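Local coordinates for protein BamaA.19900.a (PDB 6VZZ) that binds glucose and, as a glucokinase of the amoeba Balamuthia mandrillaris, probably catalyses its ATP-dependent phosphorylation to glucose 6-phosphate, at residues A[271-276]-A[302-307]; A[264-269]-A[310-315]; A[84-89]-A[132-137]. One frame throughout, in Å; residues are numbered along the deposited sequence.

Following the chain from its N terminus, interaction 3 comes first: the loop before strand 141-145 comes back against helix 72-90, closing a loop that holds strands 96-101, 103-105, 111-114 and 125-127. That loop is complete long before the next begins, so interaction 3 stands in series with the others, its centre about 41 Å from that of interaction 2 and about 48 Å from that of interaction 1. Interactions 2 and 1 are nested. Both join helix 263-276 to helix 303-327; 264-269 with 310-315 closes the outer loop, 271-276 with 302-307 the inner one. They touch where Trp-272 CZ3 lies 3.6 Å from Leu-311 CD1, continuing one helix-helix interface.

Interaction 1 of 3, residues A[271-276]-A[302-307]; sequences KWVLDE and CPYAHK
Tyr-304 packs against Val-273 and Leu-274, and its side chain can be followed outward atom by atom. Its CB rests on two methyl groups of the facing helix, 3.7 Å from Val-273 CG1 and 3.8 Å from Leu-274 CD2. At CG the leucine methyl is the nearer neighbour, while CD1 receives Val-273 CG1 at 3.6 Å, the methyl coming in at the ring edge close to its plane. Leu-274 CD2 approaches the same ring obliquely. The tyrosine side chain also touches Ala-277 and Val-279, in the loop after helix 263-276. A tyrosine suits this partly exposed place, since it offers a hydrocarbon flank to the aliphatic groups and carries its polar hydroxyl at the far end.

Val-273 serves two partners with its two branches. CG1, anti to the backbone N (chi1 166°), goes to the tyrosine, and CG2 lies 3.9 Å from Lys-307 CG. The lysine contributes only its first methylenes here; the chain bends at chi2 (58°), and NZ leaves the contact for a salt bridge with Glu-236.

No hydrogen bond joins the two segments. Their axes approach to 9.2 Å with N-to-C directions 128° apart, a steeply inclined helix pair, nearer to antiparallel than to parallel, packed through apolar side chains and joining the last turn or so of helix 263-276 to the first turns of helix 303-327.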
# COMPACT_ATOMS: atom_id res chain seq x y z
N LYS A 271 13.89 24.05 12.64
CA LYS A 271 14.17 25.42 12.20
C LYS A 271 12.88 26.22 12.01
O LYS A 271 12.88 27.43 12.23
CB LYS A 271 14.99 25.41 10.90
N TRP A 272 11.79 25.55 11.64
CA TRP A 272 10.50 26.23 11.54
C TRP A 272 9.99 26.65 12.91
O TRP A 272 9.54 27.79 13.10
CB TRP A 272 9.48 25.33 10.85
CG TRP A 272 8.08 25.79 11.01
CD1 TRP A 272 7.45 26.78 10.30
CD2 TRP A 272 7.11 25.28 11.93
NE1 TRP A 272 6.15 26.92 10.73
CE2 TRP A 272 5.91 26.01 11.73
CE3 TRP A 272 7.13 24.29 12.91
CZ2 TRP A 272 4.76 25.77 12.47
CZ3 TRP A 272 5.98 24.05 13.65
CH2 TRP A 272 4.81 24.79 13.42
N VAL A 273 10.04 25.74 13.89
CA VAL A 273 9.68 26.08 15.26
C VAL A 273 10.46 27.30 15.73
O VAL A 273 9.91 28.22 16.35
CB VAL A 273 9.90 24.87 16.19
CG1 VAL A 273 9.86 25.31 17.65
CG2 VAL A 273 8.86 23.80 15.93
N LEU A 274 11.76 27.34 15.42
CA LEU A 274 12.59 28.46 15.86
C LEU A 274 12.25 29.75 15.11
O LEU A 274 12.33 30.84 15.70
CB LEU A 274 14.07 28.12 15.69
CG LEU A 274 14.56 26.93 16.51
CD1 LEU A 274 16.05 26.70 16.32
CD2 LEU A 274 14.24 27.10 17.99
N ASP A 275 11.87 29.67 13.83
CA ASP A 275 11.54 30.88 13.09
C ASP A 275 10.26 31.52 13.60
O ASP A 275 10.16 32.75 13.69
CB ASP A 275 11.40 30.57 11.59
CG ASP A 275 12.74 30.35 10.92
OD1 ASP A 275 13.78 30.38 11.61
OD2 ASP A 275 12.76 30.15 9.68
N GLU A 276 9.26 30.70 13.92
CA GLU A 276 8.00 31.24 14.42
C GLU A 276 8.14 31.84 15.81
O GLU A 276 7.30 32.65 16.21
CB GLU A 276 6.94 30.14 14.41
CG GLU A 276 6.68 29.59 13.02
CD GLU A 276 5.21 29.35 12.75
OE1 GLU A 276 4.46 29.16 13.73
OE2 GLU A 276 4.81 29.37 11.56
N CYS A 302 13.79 22.13 27.03
CA CYS A 302 14.02 22.33 25.60
C CYS A 302 12.68 22.25 24.87
O CYS A 302 12.42 21.30 24.12
CB CYS A 302 15.03 21.32 25.05
SG CYS A 302 16.41 20.99 26.17
N PRO A 303 11.81 23.24 25.08
CA PRO A 303 10.44 23.13 24.57
C PRO A 303 10.36 23.14 23.05
O PRO A 303 9.43 22.55 22.49
CB PRO A 303 9.73 24.35 25.17
CG PRO A 303 10.71 24.95 26.16
CD PRO A 303 12.06 24.56 25.70
N TYR A 304 11.31 23.79 22.38
CA TYR A 304 11.28 23.83 20.93
C TYR A 304 11.67 22.47 20.34
O TYR A 304 11.03 22.01 19.39
CB TYR A 304 12.21 24.93 20.42
CG TYR A 304 11.91 26.27 21.04
CD1 TYR A 304 10.71 26.93 20.79
CD2 TYR A 304 12.82 26.89 21.90
CE1 TYR A 304 10.43 28.16 21.35
CE2 TYR A 304 12.55 28.12 22.47
CZ TYR A 304 11.35 28.75 22.19
OH TYR A 304 11.07 29.97 22.76
N ALA A 305 12.70 21.83 20.90
CA ALA A 305 13.03 20.47 20.46
C ALA A 305 11.83 19.55 20.62
O ALA A 305 11.52 18.75 19.74
CB ALA A 305 14.23 19.95 21.24
N HIS A 306 11.14 19.67 21.75
CA HIS A 306 9.94 18.88 21.99
C HIS A 306 8.90 19.13 20.91
O HIS A 306 8.35 18.19 20.33
CB HIS A 306 9.40 19.20 23.38
CG HIS A 306 8.16 18.44 23.72
ND1 HIS A 306 6.89 18.89 23.41
CD2 HIS A 306 7.99 17.25 24.36
CE1 HIS A 306 6.00 18.02 23.84
NE2 HIS A 306 6.63 17.02 24.42
N LYS A 307 8.62 20.41 20.62
CA LYS A 307 7.59 20.75 19.65
C LYS A 307 7.89 20.14 18.28
O LYS A 307 7.01 19.54 17.65
CB LYS A 307 7.45 22.27 19.55
CG LYS A 307 6.29 22.77 18.69
CD LYS A 307 4.95 22.25 19.20
CE LYS A 307 3.78 22.75 18.35
NZ LYS A 307 2.47 22.16 18.77

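Interaction 2 of 3, residues A[264-269]-A[310-315]; sequences RGLVIT and MLHFKF
The two helical backbones come closest where the CA atoms of Leu-266 and His-312 stand 5.9 Å apart. This is the interior of the helix-helix pair made by helices 263-276 and 303-327, in a protein of the actin-like ATPase clan, and the four side chains that touch are all buried. Gly-265, without a side chain, lies on the face of its helix turned to the partner, which keeps bulk away from the histidine.

Leu-266 and His-312 carry most of the contact, their side chains crossing at about a right angle. The leucine CB lies over one face of the imidazole, a CH-pi contact of 4.3 Å from CB to the ring centroid and 21° off the ring normal, displaced toward the rim on the ND1 side. Its CD1 methyl extends past the ring to His-312 CB, at 3.9 Å. With CG anti to the backbone N (chi1 176°), the histidine ring reaches across to the leucine, and its ND1 is hydrogen-bonded to the carbonyl oxygen of Ile-260. The buried ring thus has a polar partner for ND1 and an aliphatic cover on one face.

One turn farther along, Thr-269 CG2 meets Leu-311 CB and CD1, each at 4.2 Å, a looser methyl contact that Leu-240 and Ile-244 of helix 234-249 extend on the threonine. At the other end of the segment, Arg-264 forms a salt bridge with Glu-258, a residue of the glucose pocket. Threonine suits a buried helical site because its hydroxyl can turn back on its own helix: Thr-269 OG1 donates to Gly-265 O at 2.9 Å, while the backbone N of the same residue reaches that oxygen from the opposite face of its plane.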
# COMPACT_ATOMS: atom_id res chain seq x y z
N ARG A 264 16.79 14.84 8.43
CA ARG A 264 16.72 16.19 7.90
C ARG A 264 15.33 16.79 8.11
O ARG A 264 15.19 18.01 8.24
CB ARG A 264 17.11 16.21 6.42
CG ARG A 264 16.11 15.57 5.47
CD ARG A 264 16.70 15.37 4.08
NE ARG A 264 15.70 14.86 3.14
CZ ARG A 264 15.44 13.56 2.95
NH1 ARG A 264 16.12 12.64 3.64
NH2 ARG A 264 14.51 13.18 2.07
N GLY A 265 14.30 15.94 8.15
CA GLY A 265 12.96 16.44 8.40
C GLY A 265 12.78 16.97 9.81
O GLY A 265 12.18 18.02 10.01
N LEU A 266 13.32 16.25 10.79
CA LEU A 266 13.31 16.77 12.16
C LEU A 266 14.11 18.06 12.25
O LEU A 266 13.72 18.99 12.96
CB LEU A 266 13.87 15.72 13.12
CG LEU A 266 13.99 16.16 14.58
CD1 LEU A 266 12.63 16.50 15.17
CD2 LEU A 266 14.70 15.10 15.40
N VAL A 267 15.21 18.16 11.50
CA VAL A 267 16.02 19.37 11.53
C VAL A 267 15.26 20.54 10.93
O VAL A 267 15.30 21.67 11.45
CB VAL A 267 17.37 19.14 10.82
CG1 VAL A 267 18.10 20.46 10.61
CG2 VAL A 267 18.23 18.17 11.61
N ILE A 268 14.56 20.32 9.81
CA ILE A 268 13.89 21.44 9.16
C ILE A 268 12.63 21.84 9.93
O ILE A 268 12.30 23.03 10.02
CB ILE A 268 13.59 21.13 7.68
CG1 ILE A 268 13.25 22.43 6.93
CG2 ILE A 268 12.47 20.11 7.52
CD1 ILE A 268 12.92 22.23 5.46
N THR A 269 11.92 20.87 10.52
CA THR A 269 10.82 21.20 11.41
C THR A 269 11.32 22.01 12.61
O THR A 269 10.67 22.98 13.03
CB THR A 269 10.13 19.92 11.87
OG1 THR A 269 9.60 19.24 10.73
CG2 THR A 269 9.01 20.22 12.85
N MET A 310 7.59 16.32 18.50
CA MET A 310 6.16 16.03 18.52
C MET A 310 5.59 15.95 17.11
O MET A 310 4.90 14.99 16.75
CB MET A 310 5.44 17.10 19.33
CG MET A 310 4.05 16.73 19.81
SD MET A 310 4.12 15.27 20.85
CE MET A 310 3.45 14.05 19.72
N LEU A 311 5.86 16.97 16.29
CA LEU A 311 5.34 16.97 14.93
C LEU A 311 5.99 15.88 14.09
O LEU A 311 5.33 15.26 13.25
CB LEU A 311 5.56 18.34 14.29
CG LEU A 311 4.66 19.44 14.82
CD1 LEU A 311 5.40 20.75 14.83
CD2 LEU A 311 3.42 19.52 13.96
N HIS A 312 7.29 15.66 14.31
CA HIS A 312 8.00 14.57 13.64
C HIS A 312 7.26 13.25 13.85
O HIS A 312 6.87 12.59 12.88
CB HIS A 312 9.43 14.52 14.20
CG HIS A 312 10.26 13.40 13.67
ND1 HIS A 312 10.70 13.35 12.37
CD2 HIS A 312 10.77 12.31 14.29
CE1 HIS A 312 11.44 12.26 12.20
NE2 HIS A 312 11.49 11.61 13.35
N PHE A 313 7.01 12.89 15.11
CA PHE A 313 6.36 11.62 15.38
C PHE A 313 4.88 11.66 15.06
O PHE A 313 4.29 10.62 14.75
CB PHE A 313 6.58 11.22 16.83
CG PHE A 313 7.74 10.32 17.01
CD1 PHE A 313 7.70 9.03 16.51
CD2 PHE A 313 8.89 10.75 17.64
CE1 PHE A 313 8.77 8.18 16.65
CE2 PHE A 313 9.97 9.90 17.78
CZ PHE A 313 9.91 8.61 17.28
N LYS A 314 4.26 12.85 15.11
CA LYS A 314 2.87 12.96 14.70
C LYS A 314 2.71 12.51 13.25
O LYS A 314 1.80 11.74 12.92
CB LYS A 314 2.37 14.39 14.89
CG LYS A 314 0.93 14.57 14.47
CD LYS A 314 0.21 15.60 15.32
CE LYS A 314 0.51 17.02 14.87
NZ LYS A 314 -0.43 18.01 15.49
N PHE A 315 3.60 12.96 12.37
CA PHE A 315 3.45 12.58 10.97
C PHE A 315 3.85 11.13 10.73
O PHE A 315 3.33 10.50 9.81
CB PHE A 315 4.24 13.52 10.07
CG PHE A 315 3.50 14.78 9.74
CD1 PHE A 315 3.49 15.85 10.63
CD2 PHE A 315 2.78 14.88 8.56
CE1 PHE A 315 2.79 17.01 10.33
CE2 PHE A 315 2.08 16.03 8.26
CZ PHE A 315 2.08 17.10 9.15

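Interaction 3 of 3, residues A[84-89]-A[132-137]; sequences DSIRDL and PSFLFP
The CH-pi contact between Arg-87 and Phe-134 dominates. Arg-87 CB stands over the centre of the phenyl ring, 3.6 Å from its centroid and 10° off the normal, and the rest of the aliphatic chain runs outward across the same face, with CG close to CE1 and CD 3.6 Å from CD1. The guanidinium takes no part in a cation-pi stack: its plane is 88° from that of the ring, and the bend at chi3 (78°) leads it away. Arginine thus suits a border position, its methylenes covering an aromatic ring while its charge stays at the exposed surface.

Apolar contacts fill the inner side, where the branched Ile-86 serves two buried partners. Its CG2 meets the edge of the Phe-134 ring near its plane, 3.8 Å from CE2, and Ile-86 CD1 faces both methyls of Leu-135, each at 4.0 Å. In the fold, helix 72-90 connects strand 62-68 to strand 96-101, within the five-stranded 3-2-1-4-5 sheet expected of an actin-like ATPase domain. The loop segment 132-137 lies against this helix, Phe-134 also touching Tyr-37 and Leu-135 touching Val-39 on strand 37-43.

Polar interactions lie outside the interface proper. Arg-87 NH2 and Asp-84 OD1, 3.8 Å apart, form a long salt bridge of charges only, the oxygen lying above the guanidinium plane, and the Phe-134 backbone is hydrogen-bonded to that of Ala-94.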
# COMPACT_ATOMS: atom_id res chain seq x y z
N ASP A 84 39.85 -6.44 -0.23
CA ASP A 84 41.25 -6.84 -0.18
C ASP A 84 41.68 -7.18 1.25
O ASP A 84 42.49 -8.09 1.45
CB ASP A 84 42.13 -5.75 -0.77
CG ASP A 84 42.04 -5.69 -2.27
OD1 ASP A 84 41.27 -6.48 -2.85
OD2 ASP A 84 42.73 -4.85 -2.89
N SER A 85 41.15 -6.47 2.25
CA SER A 85 41.53 -6.71 3.63
C SER A 85 41.06 -8.08 4.11
O SER A 85 41.83 -8.83 4.73
CB SER A 85 40.98 -5.61 4.54
OG SER A 85 41.77 -4.44 4.45
N ILE A 86 39.81 -8.43 3.82
CA ILE A 86 39.29 -9.75 4.19
C ILE A 86 40.00 -10.84 3.40
O ILE A 86 40.27 -11.93 3.91
CB ILE A 86 37.77 -9.79 4.00
CG1 ILE A 86 37.10 -8.82 4.98
CG2 ILE A 86 37.22 -11.20 4.15
CD1 ILE A 86 35.71 -8.40 4.55
N ARG A 87 40.32 -10.57 2.13
CA ARG A 87 41.04 -11.55 1.33
C ARG A 87 42.39 -11.89 1.94
O ARG A 87 42.79 -13.06 1.98
CB ARG A 87 41.20 -11.03 -0.10
CG ARG A 87 41.85 -12.02 -1.02
CD ARG A 87 41.79 -11.54 -2.44
NE ARG A 87 42.81 -10.54 -2.71
CZ ARG A 87 42.94 -9.93 -3.88
NH1 ARG A 87 42.10 -10.22 -4.86
NH2 ARG A 87 43.89 -9.02 -4.06
N ASP A 88 43.11 -10.88 2.44
CA ASP A 88 44.41 -11.13 3.05
C ASP A 88 44.31 -11.91 4.35
O ASP A 88 45.32 -12.45 4.81
CB ASP A 88 45.14 -9.82 3.31
CG ASP A 88 45.97 -9.38 2.14
OD1 ASP A 88 46.48 -10.26 1.42
OD2 ASP A 88 46.13 -8.15 1.95
N LEU A 89 43.13 -11.97 4.96
CA LEU A 89 42.95 -12.70 6.21
C LEU A 89 42.25 -14.04 6.03
O LEU A 89 42.47 -14.94 6.84
CB LEU A 89 42.15 -11.86 7.21
CG LEU A 89 42.81 -10.60 7.75
CD1 LEU A 89 41.79 -9.74 8.49
CD2 LEU A 89 43.98 -10.94 8.66
N PRO A 132 33.67 -5.87 -6.06
CA PRO A 132 34.79 -6.83 -6.12
C PRO A 132 34.31 -8.27 -6.03
O PRO A 132 33.53 -8.64 -5.15
CB PRO A 132 35.66 -6.44 -4.91
CG PRO A 132 34.72 -5.74 -3.97
CD PRO A 132 33.66 -5.08 -4.81
N SER A 133 34.78 -9.09 -6.97
CA SER A 133 34.40 -10.50 -7.04
C SER A 133 34.63 -11.25 -5.73
O SER A 133 33.86 -12.15 -5.39
CB SER A 133 35.17 -11.19 -8.16
OG SER A 133 34.65 -10.80 -9.41
N PHE A 134 35.70 -10.92 -4.99
CA PHE A 134 36.01 -11.68 -3.79
C PHE A 134 34.84 -11.70 -2.81
O PHE A 134 34.47 -12.76 -2.29
CB PHE A 134 37.26 -11.12 -3.11
CG PHE A 134 37.67 -11.89 -1.89
CD1 PHE A 134 38.49 -13.00 -2.00
CD2 PHE A 134 37.21 -11.53 -0.64
CE1 PHE A 134 38.85 -13.72 -0.89
CE2 PHE A 134 37.56 -12.25 0.47
CZ PHE A 134 38.39 -13.34 0.35
N LEU A 135 34.24 -10.55 -2.53
CA LEU A 135 33.13 -10.51 -1.59
C LEU A 135 31.78 -10.64 -2.27
O LEU A 135 30.79 -10.92 -1.59
CB LEU A 135 33.14 -9.21 -0.77
CG LEU A 135 34.26 -8.98 0.24
CD1 LEU A 135 33.97 -7.73 1.05
CD2 LEU A 135 34.43 -10.18 1.15
N PHE A 136 31.72 -10.43 -3.57
CA PHE A 136 30.45 -10.35 -4.30
C PHE A 136 30.53 -11.26 -5.51
O PHE A 136 30.73 -10.79 -6.64
CB PHE A 136 30.13 -8.90 -4.67
CG PHE A 136 30.15 -7.98 -3.49
CD1 PHE A 136 29.04 -7.89 -2.65
CD2 PHE A 136 31.27 -7.22 -3.20
CE1 PHE A 136 29.06 -7.05 -1.54
CE2 PHE A 136 31.29 -6.38 -2.10
CZ PHE A 136 30.19 -6.29 -1.27
N PRO A 137 30.37 -12.57 -5.32
CA PRO A 137 30.44 -13.51 -6.44
C PRO A 137 29.45 -13.14 -7.52
O PRO A 137 28.26 -12.92 -7.23
CB PRO A 137 30.08 -14.86 -5.80
CG PRO A 137 29.33 -14.50 -4.54
CD PRO A 137 29.94 -13.22 -4.07